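Side-chain contact in SLT domain-containing protein (Bdellovibrio bacteriovorus HD100, PDB 6TAB), which is a lysozyme of altered substrate specificity, probably cleaving peptidoglycan, that helps the predatory bacterium leave its prey cell: residues S137-F142 with S230-G235. Residues are numbered along the deposited sequence; the frame is centred on the assembly and turned at random.
Sequences SSMVRF and SVLRAG
Behind Val231 and Leu232, which pack against Phe142 and Met139, Ser230 O is gripped twice, by Arg233 N at 3.0 Å and by the Lys237 NZ ammonium. The first bond closes the short 3-10 turn 230-232; the second ties it to the chain leading into helix 238-248. Across the contact itself no hydrogen bond forms, and the meeting is entirely apolar. Val231 points at helix 125-144 with a branch for each neighbour. Its CG1, anti to the carbonyl carbon (chi1 -63°), reaches Phe142 CB at 3.9 Å; its CG2 comes less closely, 4.5 Å from Met139 CA. Phe142 leaves its helix toward the turn, but the ring then leads away, so its methylene rather than its aromatic face does the touching. One face of that ring is instead occupied by Arg141 of its own helix, whose CG lies over the ring centre, 3.9 Å above its plane, and the Phe142 side chain also touches Ser239 and Ser242 of helix 238-248. Met139 meets Leu232 at the ends of both chains, which run roughly perpendicular to each other. Met139 SD lies 4.1 Å from Leu232 CD1, and the bend at chi3 (60°) puts CE 3.9 Å from the same methyl. The contact thus joins a long helix of this lysozyme-like SLT domain to the link between the 217-222 hairpin and helix 238-248. Met139, Val231 and Leu232 are buried, while polar bonds within the 230-235 segment and to its neighbours probably help hold the turn's shape; with no hydrogen bond across, the two segments are held here by van der Waals contact and probably by burial of apolar surface.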
loop_
_atom_site.group_PDB
_atom_site.type_symbol
_atom_site.label_atom_id
_atom_site.label_comp_id
_atom_site.label_asym_id
_atom_site.label_seq_id
_atom_site.Cartn_x
_atom_site.Cartn_y
_atom_site.Cartn_z
ATOM N N SER A 137 -6.368 0.541 0.013
ATOM C CA SER A 137 -7.379 1.631 0.021
ATOM C C SER A 137 -7.292 2.431 1.326
ATOM O O SER A 137 -7.548 3.660 1.314
ATOM C CB SER A 137 -8.781 1.120 -0.286
ATOM O OG SER A 137 -9.405 0.451 0.820
ATOM N N SER A 138 -6.970 1.772 2.458
ATOM C CA SER A 138 -6.813 2.460 3.740
ATOM C C SER A 138 -5.564 3.354 3.736
ATOM O O SER A 138 -5.548 4.450 4.343
ATOM C CB SER A 138 -6.879 1.519 4.938
ATOM O OG SER A 138 -5.737 0.704 5.080
ATOM N N MET A 139 -4.485 2.880 3.085
ATOM C CA MET A 139 -3.270 3.711 2.936
ATOM C C MET A 139 -3.571 4.950 2.061
ATOM O O MET A 139 -3.130 6.077 2.386
ATOM C CB MET A 139 -2.129 2.866 2.354
ATOM C CG MET A 139 -1.705 1.708 3.274
ATOM S SD MET A 139 -0.742 0.407 2.393
ATOM C CE MET A 139 0.652 1.386 1.825
ATOM N N VAL A 140 -4.295 4.749 0.951
ATOM C CA VAL A 140 -4.715 5.881 0.072
ATOM C C VAL A 140 -5.534 6.910 0.878
ATOM O O VAL A 140 -5.320 8.129 0.709
ATOM C CB VAL A 140 -5.466 5.349 -1.161
ATOM C CG1 VAL A 140 -6.126 6.501 -1.932
ATOM C CG2 VAL A 140 -4.556 4.508 -2.078
ATOM N N ARG A 141 -6.456 6.436 1.724
ATOM C CA ARG A 141 -7.302 7.352 2.527
ATOM C C ARG A 141 -6.411 8.358 3.268
ATOM O O ARG A 141 -6.705 9.567 3.261
ATOM C CB ARG A 141 -8.163 6.580 3.547
ATOM C CG ARG A 141 -8.805 7.406 4.665
ATOM C CD ARG A 141 -9.747 8.512 4.262
ATOM N NE ARG A 141 -10.166 9.261 5.459
ATOM C CZ ARG A 141 -9.540 10.323 5.962
ATOM N NH1 ARG A 141 -8.410 10.756 5.414
ATOM N NH2 ARG A 141 -10.073 10.944 7.012
ATOM N N PHE A 142 -5.331 7.872 3.902
ATOM C CA PHE A 142 -4.499 8.756 4.766
ATOM C C PHE A 142 -3.359 9.459 4.014
ATOM O O PHE A 142 -2.893 10.504 4.499
ATOM C CB PHE A 142 -4.022 8.019 6.033
ATOM C CG PHE A 142 -5.157 7.730 6.986
ATOM C CD1 PHE A 142 -5.799 8.769 7.667
ATOM C CD2 PHE A 142 -5.695 6.458 7.086
ATOM C CE1 PHE A 142 -6.881 8.502 8.492
ATOM C CE2 PHE A 142 -6.768 6.195 7.913
ATOM C CZ PHE A 142 -7.378 7.229 8.596
ATOM N N SER A 230 5.032 6.357 6.018
ATOM C CA SER A 230 4.897 6.833 7.397
ATOM C C SER A 230 3.571 6.391 8.049
ATOM O O SER A 230 3.526 6.143 9.260
ATOM C CB SER A 230 5.052 8.340 7.429
ATOM O OG SER A 230 3.934 8.988 6.800
ATOM N N VAL A 231 2.498 6.247 7.250
ATOM C CA VAL A 231 1.152 5.882 7.787
ATOM C C VAL A 231 1.151 4.453 8.344
ATOM O O VAL A 231 0.263 4.117 9.138
ATOM C CB VAL A 231 0.003 6.097 6.777
ATOM C CG1 VAL A 231 -0.124 7.578 6.410
ATOM C CG2 VAL A 231 0.076 5.174 5.555
ATOM N N LEU A 232 2.140 3.619 7.964
ATOM C CA LEU A 232 2.277 2.234 8.473
ATOM C C LEU A 232 3.225 2.152 9.684
ATOM O O LEU A 232 3.394 1.042 10.227
ATOM C CB LEU A 232 2.726 1.277 7.349
ATOM C CG LEU A 232 1.713 1.026 6.235
ATOM C CD1 LEU A 232 2.287 0.098 5.178
ATOM C CD2 LEU A 232 0.387 0.475 6.760
ATOM N N ARG A 233 3.835 3.266 10.108
ATOM C CA ARG A 233 4.772 3.312 11.258
ATOM C C ARG A 233 3.998 3.540 12.571
ATOM O O ARG A 233 3.289 4.554 12.736
ATOM C CB ARG A 233 5.811 4.410 11.027
ATOM C CG ARG A 233 6.756 4.105 9.862
ATOM C CD ARG A 233 7.889 5.106 9.667
ATOM N NE ARG A 233 8.658 4.756 8.483
ATOM C CZ ARG A 233 9.871 5.235 8.202
ATOM N NH1 ARG A 233 10.365 6.247 8.897
ATOM N NH2 ARG A 233 10.612 4.677 7.253
ATOM N N ALA A 234 4.144 2.603 13.508
ATOM C CA ALA A 234 3.408 2.600 14.761
ATOM C C ALA A 234 3.667 3.903 15.524
ATOM O O ALA A 234 4.803 4.426 15.584
ATOM C CB ALA A 234 3.814 1.417 15.611
ATOM N N GLY A 235 2.580 4.417 16.097
ATOM C CA GLY A 235 2.604 5.582 16.954
ATOM C C GLY A 235 1.192 6.032 17.324
ATOM O O GLY A 235 0.196 5.418 16.898
#